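Long-range contact in agrin (Gallus gallus, PDB 1PZ7), which probably helps to cluster acetylcholine receptors at neuromuscular synapses, with activity modulated by alternative splicing and calcium binding: residues 64-78 with 143-157. Residues are numbered along the deposited sequence; the frame is centred on the assembly and turned at random.
Sequences LILWSGKGLERSDYI and QLDTDGALWLGGMER. With CA (calcium ion), chain C.
M155 lies over one face of the W67 indole in a Met-aromatic contact, CG anti to the backbone N (chi1 -159°) and the chain folded at chi3 (74°): SD sits 3.5 Å from the centroid of the five-membered ring, CE lies over the six-membered ring, and L64 CD2 packs against CB and SD. Y77 CB presses on the opposite indole face. Strands 64-68 and 149-152 pair antiparallel; W67 N gives to W151 O at 2.9 Å, and W151 N returns a bond to W67 O at 2.8 Å. On the other sheet face, toward strand 45-58, L150 CD1 fits against L66 CG (3.6 Å). These are neighbouring strands of one sheet in the laminin G beta sandwich; at one end the same segments supply most of a calcium site. D76 OD1, D145 OD2, Q143 O, L93 O and two waters, one distant, bind the ion. D145 N gives D76 OD1 a nearly straight bond on its anti side, 21° out of the carboxylate plane; with the calcium bond it helps hold the carboxylate's rotation. L144 CD1 presses tightly on I78 CG2 (3.5 Å), CD2 on D76 CB. Side-chain-free G71 makes room for extended R157, whose NH2 touches L72 CD2.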
ATOM      1  N   LEU A  64      -0.447  -3.274   8.206  1.00  8.25           N
ATOM      2  CA  LEU A  64      -0.342  -2.282   7.150  1.00  8.15           C
ATOM      3  C   LEU A  64       0.556  -2.817   6.039  1.00  8.31           C
ATOM      4  O   LEU A  64       1.714  -3.157   6.274  1.00  8.96           O
ATOM      5  CB  LEU A  64       0.215  -0.976   7.710  1.00  8.51           C
ATOM      6  CG  LEU A  64       0.384   0.173   6.714  1.00  9.00           C
ATOM      7  CD1 LEU A  64      -0.948   0.547   6.066  1.00  8.71           C
ATOM      8  CD2 LEU A  64       0.970   1.367   7.421  1.00 10.59           C
ATOM      9  N   ILE A  65       0.013  -2.897   4.832  1.00  8.36           N
ATOM     10  CA  ILE A  65       0.773  -3.379   3.685  1.00  8.65           C
ATOM     11  C   ILE A  65       1.509  -2.238   2.995  1.00  8.75           C
ATOM     12  O   ILE A  65       2.712  -2.314   2.756  1.00  8.49           O
ATOM     13  CB  ILE A  65      -0.145  -4.084   2.662  1.00  8.50           C
ATOM     14  CG1 ILE A  65      -0.805  -5.314   3.293  1.00  9.03           C
ATOM     15  CG2 ILE A  65       0.656  -4.473   1.414  1.00  9.81           C
ATOM     16  CD1 ILE A  65      -1.965  -5.874   2.486  1.00  9.90           C
ATOM     17  N   LEU A  66       0.778  -1.176   2.689  1.00  9.33           N
ATOM     18  CA  LEU A  66       1.338  -0.085   1.919  1.00  9.93           C
ATOM     19  C   LEU A  66       0.625   1.212   2.277  1.00  9.09           C
ATOM     20  O   LEU A  66      -0.586   1.221   2.501  1.00  9.13           O
ATOM     21  CB  LEU A  66       1.192  -0.446   0.433  1.00 10.92           C
ATOM     22  CG  LEU A  66       1.383   0.530  -0.715  1.00 12.60           C
ATOM     23  CD1 LEU A  66       1.608  -0.287  -1.977  1.00 13.56           C
ATOM     24  CD2 LEU A  66       0.179   1.434  -0.881  1.00 12.34           C
ATOM     25  N   TRP A  67       1.381   2.300   2.349  1.00  8.69           N
ATOM     26  CA  TRP A  67       0.822   3.623   2.603  1.00  8.79           C
ATOM     27  C   TRP A  67       1.474   4.590   1.630  1.00  8.76           C
ATOM     28  O   TRP A  67       2.689   4.735   1.619  1.00  8.65           O
ATOM     29  CB  TRP A  67       1.079   4.082   4.039  1.00  9.04           C
ATOM     30  CG  TRP A  67       0.421   5.406   4.384  1.00  8.42           C
ATOM     31  CD1 TRP A  67       0.816   6.659   3.995  1.00  8.79           C
ATOM     32  CD2 TRP A  67      -0.749   5.592   5.184  1.00  8.65           C
ATOM     33  NE1 TRP A  67      -0.039   7.606   4.508  1.00  9.35           N
ATOM     34  CE2 TRP A  67      -1.007   6.976   5.244  1.00  9.30           C
ATOM     35  CE3 TRP A  67      -1.609   4.725   5.863  1.00  9.53           C
ATOM     36  CZ2 TRP A  67      -2.085   7.505   5.948  1.00  9.29           C
ATOM     37  CZ3 TRP A  67      -2.675   5.254   6.564  1.00  9.29           C
ATOM     38  CH2 TRP A  67      -2.900   6.630   6.604  1.00  9.91           C
ATOM     39  N   SER A  68       0.660   5.227   0.800  1.00  8.83           N
ATOM     40  CA  SER A  68       1.148   6.214  -0.150  1.00  8.89           C
ATOM     41  C   SER A  68       0.584   7.568   0.254  1.00  8.69           C
ATOM     42  O   SER A  68      -0.631   7.754   0.300  1.00  8.85           O
ATOM     43  CB  SER A  68       0.720   5.849  -1.569  1.00  9.13           C
ATOM     44  OG  SER A  68       1.100   6.858  -2.491  1.00  9.76           O
ATOM     45  N   GLY A  69       1.465   8.507   0.567  1.00  8.91           N
ATOM     46  CA  GLY A  69       1.058   9.841   0.963  1.00  9.39           C
ATOM     47  C   GLY A  69       2.153  10.495   1.775  1.00  9.87           C
ATOM     48  O   GLY A  69       3.094   9.821   2.193  1.00 10.20           O
ATOM     49  N   LYS A  70       2.026  11.799   2.006  1.00  9.95           N
ATOM     50  CA  LYS A  70       3.039  12.561   2.739  1.00 10.34           C
ATOM     51  C   LYS A  70       3.193  12.125   4.200  1.00 10.03           C
ATOM     52  O   LYS A  70       4.250  12.306   4.792  1.00 10.73           O
ATOM     53  CB  LYS A  70       2.730  14.058   2.663  1.00 10.61           C
ATOM     54  CG  LYS A  70       3.834  14.952   3.189  1.00 12.55           C
ATOM     55  CD  LYS A  70       3.696  16.360   2.638  1.00 14.34           C
ATOM     56  CE  LYS A  70       4.793  17.279   3.135  1.00 15.20           C
ATOM     57  NZ  LYS A  70       4.699  18.631   2.515  1.00 16.88           N
ATOM     58  N   GLY A  71       2.140  11.561   4.786  1.00  9.63           N
ATOM     59  CA  GLY A  71       2.227  11.052   6.145  1.00  9.55           C
ATOM     60  C   GLY A  71       2.042  12.077   7.250  1.00  9.63           C
ATOM     61  O   GLY A  71       2.397  11.825   8.403  1.00 10.39           O
ATOM     62  N   LEU A  72       1.499  13.239   6.915  1.00  9.33           N
ATOM     63  CA  LEU A  72       1.192  14.231   7.932  1.00  9.15           C
ATOM     64  C   LEU A  72      -0.276  14.079   8.313  1.00  9.05           C
ATOM     65  O   LEU A  72      -1.051  13.496   7.568  1.00  8.93           O
ATOM     66  CB  LEU A  72       1.488  15.639   7.424  1.00  9.03           C
ATOM     67  CG  LEU A  72       2.956  15.879   7.070  1.00  9.84           C
ATOM     68  CD1 LEU A  72       3.130  17.248   6.441  1.00 10.04           C
ATOM     69  CD2 LEU A  72       3.829  15.741   8.308  1.00 10.78           C
ATOM     70  N   GLU A  73      -0.655  14.594   9.477  1.00  8.98           N
ATOM     71  CA  GLU A  73      -2.041  14.460   9.935  1.00  9.33           C
ATOM     72  C   GLU A  73      -3.062  14.996   8.933  1.00  8.73           C
ATOM     73  O   GLU A  73      -4.137  14.419   8.766  1.00  8.56           O
ATOM     74  CB  GLU A  73      -2.231  15.137  11.290  1.00  9.85           C
ATOM     75  CG  GLU A  73      -1.684  14.308  12.438  1.00 12.21           C
ATOM     76  CD  GLU A  73      -1.915  14.940  13.793  1.00 14.66           C
ATOM     77  OE1 GLU A  73      -2.951  15.619  13.983  1.00 17.74           O
ATOM     78  OE2 GLU A  73      -1.057  14.751  14.676  1.00 16.10           O
ATOM     79  N   ARG A  74      -2.717  16.072   8.239  1.00  7.88           N
ATOM     80  CA  ARG A  74      -3.634  16.671   7.274  1.00  7.44           C
ATOM     81  C   ARG A  74      -3.594  16.009   5.906  1.00  7.46           C
ATOM     82  O   ARG A  74      -4.445  16.277   5.065  1.00  7.49           O
ATOM     83  CB  ARG A  74      -3.288  18.142   7.075  1.00  7.13           C
ATOM     84  CG  ARG A  74      -1.979  18.369   6.323  1.00  7.50           C
ATOM     85  CD  ARG A  74      -1.667  19.831   6.062  1.00  8.41           C
ATOM     86  NE  ARG A  74      -0.412  20.011   5.336  1.00  9.21           N
ATOM     87  CZ  ARG A  74       0.793  19.965   5.889  1.00  9.61           C
ATOM     88  NH1 ARG A  74       0.930  19.746   7.187  1.00  9.33           N
ATOM     89  NH2 ARG A  74       1.871  20.148   5.135  1.00 10.69           N
ATOM     90  N   SER A  75      -2.622  15.132   5.693  1.00  7.35           N
ATOM     91  CA  SER A  75      -2.352  14.605   4.360  1.00  7.57           C
ATOM     92  C   SER A  75      -3.356  13.635   3.764  1.00  7.56           C
ATOM     93  O   SER A  75      -3.973  12.836   4.468  1.00  7.59           O
ATOM     94  CB  SER A  75      -0.987  13.914   4.360  1.00  7.71           C
ATOM     95  OG  SER A  75       0.046  14.819   4.693  1.00  7.79           O
ATOM     96  N   ASP A  76      -3.496  13.720   2.444  1.00  7.77           N
ATOM     97  CA  ASP A  76      -4.239  12.739   1.678  1.00  7.90           C
ATOM     98  C   ASP A  76      -3.469  11.439   1.787  1.00  8.07           C
ATOM     99  O   ASP A  76      -2.278  11.439   2.091  1.00  8.25           O
ATOM    100  CB  ASP A  76      -4.282  13.109   0.196  1.00  7.66           C
ATOM    101  CG  ASP A  76      -5.151  14.303  -0.096  1.00  8.48           C
ATOM    102  OD1 ASP A  76      -5.171  14.719  -1.276  1.00  7.56           O
ATOM    103  OD2 ASP A  76      -5.849  14.880   0.763  1.00  8.66           O
ATOM    104  N   TYR A  77      -4.130  10.330   1.505  1.00  7.98           N
ATOM    105  CA  TYR A  77      -3.453   9.046   1.521  1.00  8.14           C
ATOM    106  C   TYR A  77      -4.251   8.009   0.772  1.00  8.28           C
ATOM    107  O   TYR A  77      -5.450   8.158   0.578  1.00  8.61           O
ATOM    108  CB  TYR A  77      -3.254   8.558   2.962  1.00  8.27           C
ATOM    109  CG  TYR A  77      -4.551   8.419   3.719  1.00  8.83           C
ATOM    110  CD1 TYR A  77      -5.252   7.216   3.721  1.00  9.37           C
ATOM    111  CD2 TYR A  77      -5.091   9.491   4.404  1.00  9.51           C
ATOM    112  CE1 TYR A  77      -6.450   7.091   4.395  1.00  9.94           C
ATOM    113  CE2 TYR A  77      -6.282   9.376   5.081  1.00 10.47           C
ATOM    114  CZ  TYR A  77      -6.957   8.177   5.070  1.00  9.99           C
ATOM    115  OH  TYR A  77      -8.152   8.081   5.750  1.00 11.45           O
ATOM    116  N   ILE A  78      -3.554   6.974   0.334  1.00  8.30           N
ATOM    117  CA  ILE A  78      -4.179   5.770  -0.180  1.00  8.53           C
ATOM    118  C   ILE A  78      -3.348   4.653   0.434  1.00  8.74           C
ATOM    119  O   ILE A  78      -2.113   4.707   0.436  1.00  8.71           O
ATOM    120  CB  ILE A  78      -4.244   5.721  -1.727  1.00  8.51           C
ATOM    121  CG1 ILE A  78      -4.979   4.462  -2.191  1.00  8.74           C
ATOM    122  CG2 ILE A  78      -2.865   5.778  -2.352  1.00  8.68           C
ATOM    123  CD1 ILE A  78      -5.455   4.555  -3.623  1.00  9.61           C
ATOM    124  N   GLN A 143      -8.219  14.220  -6.582  1.00  9.36           N
ATOM    125  CA  GLN A 143      -6.776  14.098  -6.717  1.00  9.50           C
ATOM    126  C   GLN A 143      -6.114  13.812  -5.381  1.00  9.55           C
ATOM    127  O   GLN A 143      -6.532  14.326  -4.345  1.00  9.31           O
ATOM    128  CB  GLN A 143      -6.211  15.388  -7.317  1.00  9.70           C
ATOM    129  CG  GLN A 143      -6.734  15.670  -8.726  1.00 10.03           C
ATOM    130  CD  GLN A 143      -6.744  17.142  -9.089  1.00 11.13           C
ATOM    131  OE1 GLN A 143      -6.279  17.986  -8.325  1.00 12.28           O
ATOM    132  NE2 GLN A 143      -7.275  17.453 -10.267  1.00 11.16           N
ATOM    133  N   LEU A 144      -5.088  12.975  -5.411  1.00  9.76           N
ATOM    134  CA  LEU A 144      -4.333  12.658  -4.215  1.00  9.97           C
ATOM    135  C   LEU A 144      -3.118  13.565  -4.193  1.00  9.74           C
ATOM    136  O   LEU A 144      -2.217  13.433  -5.019  1.00  9.41           O
ATOM    137  CB  LEU A 144      -3.931  11.186  -4.207  1.00 10.42           C
ATOM    138  CG  LEU A 144      -3.658  10.631  -2.808  1.00 11.96           C
ATOM    139  CD1 LEU A 144      -3.762   9.112  -2.800  1.00 12.33           C
ATOM    140  CD2 LEU A 144      -2.308  11.093  -2.281  1.00 13.03           C
ATOM    141  N   ASP A 145      -3.125  14.511  -3.265  1.00  9.72           N
ATOM    142  CA  ASP A 145      -2.038  15.463  -3.130  1.00  9.72           C
ATOM    143  C   ASP A 145      -0.946  14.858  -2.269  1.00  9.93           C
ATOM    144  O   ASP A 145      -1.147  14.594  -1.087  1.00  9.71           O
ATOM    145  CB  ASP A 145      -2.553  16.763  -2.528  1.00  9.83           C
ATOM    146  CG  ASP A 145      -3.655  17.371  -3.348  1.00 10.44           C
ATOM    147  OD1 ASP A 145      -3.419  17.657  -4.540  1.00 11.62           O
ATOM    148  OD2 ASP A 145      -4.800  17.572  -2.893  1.00 11.41           O
ATOM    149  N   THR A 146       0.212  14.630  -2.875  1.00 10.24           N
ATOM    150  CA  THR A 146       1.299  13.943  -2.193  1.00 10.50           C
ATOM    151  C   THR A 146       2.675  14.382  -2.672  1.00 10.91           C
ATOM    152  O   THR A 146       2.818  14.970  -3.745  1.00 11.56           O
ATOM    153  CB  THR A 146       1.155  12.418  -2.398  1.00 10.58           C
ATOM    154  OG1 THR A 146       2.256  11.737  -1.785  1.00  9.86           O
ATOM    155  CG2 THR A 146       1.263  12.045  -3.876  1.00 10.73           C
ATOM    156  N   ASP A 147       3.682  14.084  -1.857  1.00 10.94           N
ATOM    157  CA  ASP A 147       5.068  14.361  -2.198  1.00 11.34           C
ATOM    158  C   ASP A 147       5.661  13.176  -2.954  1.00 11.43           C
ATOM    159  O   ASP A 147       6.781  13.251  -3.456  1.00 11.96           O
ATOM    160  CB  ASP A 147       5.885  14.652  -0.932  1.00 11.49           C
ATOM    161  CG  ASP A 147       5.916  13.477   0.039  1.00 11.60           C
ATOM    162  OD1 ASP A 147       6.736  13.520   0.988  1.00 14.47           O
ATOM    163  OD2 ASP A 147       5.162  12.482  -0.055  1.00 11.32           O
ATOM    164  N   GLY A 148       4.907  12.082  -3.033  1.00 11.22           N
ATOM    165  CA  GLY A 148       5.363  10.884  -3.709  1.00 11.33           C
ATOM    166  C   GLY A 148       5.898   9.812  -2.772  1.00 11.22           C
ATOM    167  O   GLY A 148       6.343   8.758  -3.227  1.00 11.63           O
ATOM    168  N   ALA A 149       5.846  10.063  -1.467  1.00 10.86           N
ATOM    169  CA  ALA A 149       6.349   9.100  -0.492  1.00 10.69           C
ATOM    170  C   ALA A 149       5.507   7.830  -0.494  1.00 10.27           C
ATOM    171  O   ALA A 149       4.282   7.881  -0.616  1.00  9.62           O
ATOM    172  CB  ALA A 149       6.366   9.705   0.900  1.00 10.85           C
ATOM    173  N   LEU A 150       6.176   6.693  -0.343  1.00 10.27           N
ATOM    174  CA  LEU A 150       5.512   5.399  -0.297  1.00 10.45           C
ATOM    175  C   LEU A 150       6.198   4.529   0.747  1.00 10.00           C
ATOM    176  O   LEU A 150       7.424   4.423   0.770  1.00  9.89           O
ATOM    177  CB  LEU A 150       5.573   4.732  -1.671  1.00 10.86           C
ATOM    178  CG  LEU A 150       5.105   3.280  -1.753  1.00 12.28           C
ATOM    179  CD1 LEU A 150       3.628   3.195  -1.503  1.00 12.72           C
ATOM    180  CD2 LEU A 150       5.458   2.695  -3.115  1.00 13.33           C
ATOM    181  N   TRP A 151       5.409   3.916   1.621  1.00  9.77           N
ATOM    182  CA  TRP A 151       5.945   3.033   2.647  1.00  9.89           C
ATOM    183  C   TRP A 151       5.369   1.637   2.478  1.00  9.54           C
ATOM    184  O   TRP A 151       4.187   1.481   2.200  1.00  9.26           O
ATOM    185  CB  TRP A 151       5.627   3.565   4.048  1.00 10.47           C
ATOM    186  CG  TRP A 151       6.335   4.841   4.387  1.00 12.37           C
ATOM    187  CD1 TRP A 151       5.874   6.110   4.196  1.00 13.92           C
ATOM    188  CD2 TRP A 151       7.626   4.975   4.989  1.00 13.87           C
ATOM    189  NE1 TRP A 151       6.800   7.024   4.631  1.00 15.41           N
ATOM    190  CE2 TRP A 151       7.888   6.354   5.124  1.00 14.26           C
ATOM    191  CE3 TRP A 151       8.595   4.071   5.421  1.00 15.38           C
ATOM    192  CZ2 TRP A 151       9.067   6.843   5.673  1.00 15.86           C
ATOM    193  CZ3 TRP A 151       9.767   4.559   5.965  1.00 15.98           C
ATOM    194  CH2 TRP A 151       9.993   5.933   6.090  1.00 15.98           C
ATOM    195  N   LEU A 152       6.211   0.629   2.652  1.00  9.41           N
ATOM    196  CA  LEU A 152       5.790  -0.751   2.513  1.00  9.89           C
ATOM    197  C   LEU A 152       6.029  -1.496   3.822  1.00  9.96           C
ATOM    198  O   LEU A 152       7.081  -1.352   4.432  1.00  9.92           O
ATOM    199  CB  LEU A 152       6.592  -1.396   1.386  1.00 10.24           C
ATOM    200  CG  LEU A 152       6.176  -2.759   0.845  1.00 11.89           C
ATOM    201  CD1 LEU A 152       4.821  -2.693   0.179  1.00 12.60           C
ATOM    202  CD2 LEU A 152       7.229  -3.236  -0.142  1.00 12.51           C
ATOM    203  N   GLY A 153       5.034  -2.269   4.253  1.00 10.20           N
ATOM    204  CA  GLY A 153       5.133  -3.096   5.445  1.00 10.55           C
ATOM    205  C   GLY A 153       4.905  -2.382   6.761  1.00 10.86           C
ATOM    206  O   GLY A 153       4.868  -3.001   7.822  1.00 10.40           O
ATOM    207  N   GLY A 154       4.755  -1.069   6.703  1.00 11.35           N
ATOM    208  CA  GLY A 154       4.631  -0.280   7.903  1.00 12.30           C
ATOM    209  C   GLY A 154       4.801   1.173   7.553  1.00 12.88           C
ATOM    210  O   GLY A 154       4.859   1.533   6.374  1.00 13.67           O
ATOM    211  N   MET A 155       4.896   2.002   8.582  1.00 14.15           N
ATOM    212  CA  MET A 155       4.905   3.435   8.409  1.00 14.81           C
ATOM    213  C   MET A 155       5.778   4.101   9.450  1.00 15.06           C
ATOM    214  O   MET A 155       5.848   3.645  10.584  1.00 14.86           O
ATOM    215  CB  MET A 155       3.476   3.911   8.603  1.00 15.07           C
ATOM    216  CG  MET A 155       3.155   5.219   8.009  1.00 16.40           C
ATOM    217  SD  MET A 155       1.461   5.109   7.553  1.00 16.66           S
ATOM    218  CE  MET A 155       0.636   5.226   9.127  1.00 16.66           C
ATOM    219  N   GLU A 156       6.428   5.192   9.069  1.00 15.50           N
ATOM    220  CA  GLU A 156       7.250   5.930  10.013  1.00 15.77           C
ATOM    221  C   GLU A 156       6.351   6.680  10.985  1.00 15.87           C
ATOM    222  O   GLU A 156       6.456   6.519  12.199  1.00 15.57           O
ATOM    223  CB  GLU A 156       8.152   6.929   9.289  1.00 15.90           C
ATOM    224  CG  GLU A 156       8.900   7.849  10.238  1.00 16.49           C
ATOM    225  CD  GLU A 156       9.665   8.939   9.524  1.00 17.60           C
ATOM    226  OE1 GLU A 156      10.681   8.621   8.870  1.00 18.48           O
ATOM    227  OE2 GLU A 156       9.259  10.118   9.633  1.00 18.51           O
ATOM    228  N   ARG A 157       5.454   7.483  10.428  1.00 16.46           N
ATOM    229  CA  ARG A 157       4.554   8.323  11.210  1.00 16.96           C
ATOM    230  C   ARG A 157       3.226   7.614  11.461  1.00 17.30           C
ATOM    231  O   ARG A 157       2.316   7.672  10.635  1.00 17.30           O
ATOM    232  CB  ARG A 157       4.332   9.638  10.462  1.00 17.13           C
ATOM    233  CG  ARG A 157       5.630  10.242   9.907  1.00 18.04           C
ATOM    234  CD  ARG A 157       5.416  11.382   8.928  1.00 18.64           C
ATOM    235  NE  ARG A 157       6.584  11.634   8.089  1.00 20.15           N
ATOM    236  CZ  ARG A 157       6.658  12.608   7.188  1.00 21.34           C
ATOM    237  NH1 ARG A 157       7.759  12.768   6.467  1.00 22.10           N
ATOM    238  NH2 ARG A 157       5.630  13.429   7.006  1.00 21.23           N
TER
HETATM  239 CA    CA C 701      -6.604  15.927  -2.655  1.00 19.31          CA
HETATM  240  O   HOH W   1       2.631   9.183  -2.314  1.00 14.77           O
HETATM  241  O   HOH W   2       5.419   9.369   4.292  1.00 31.98           O
HETATM  242  O   HOH W   3      -0.294  12.937   0.894  1.00 14.13           O
HETATM  243  O   HOH W   4       6.783  12.199   3.357  1.00 22.71           O
HETATM  244  O   HOH W   5      -2.282  15.937   1.076  1.00 14.35           O
HETATM  245  O   HOH W   6      -6.604  17.320  -0.234  1.00 22.62           O
HETATM  246  O   HOH W   7      -7.741  17.622  -3.910  1.00 14.97           O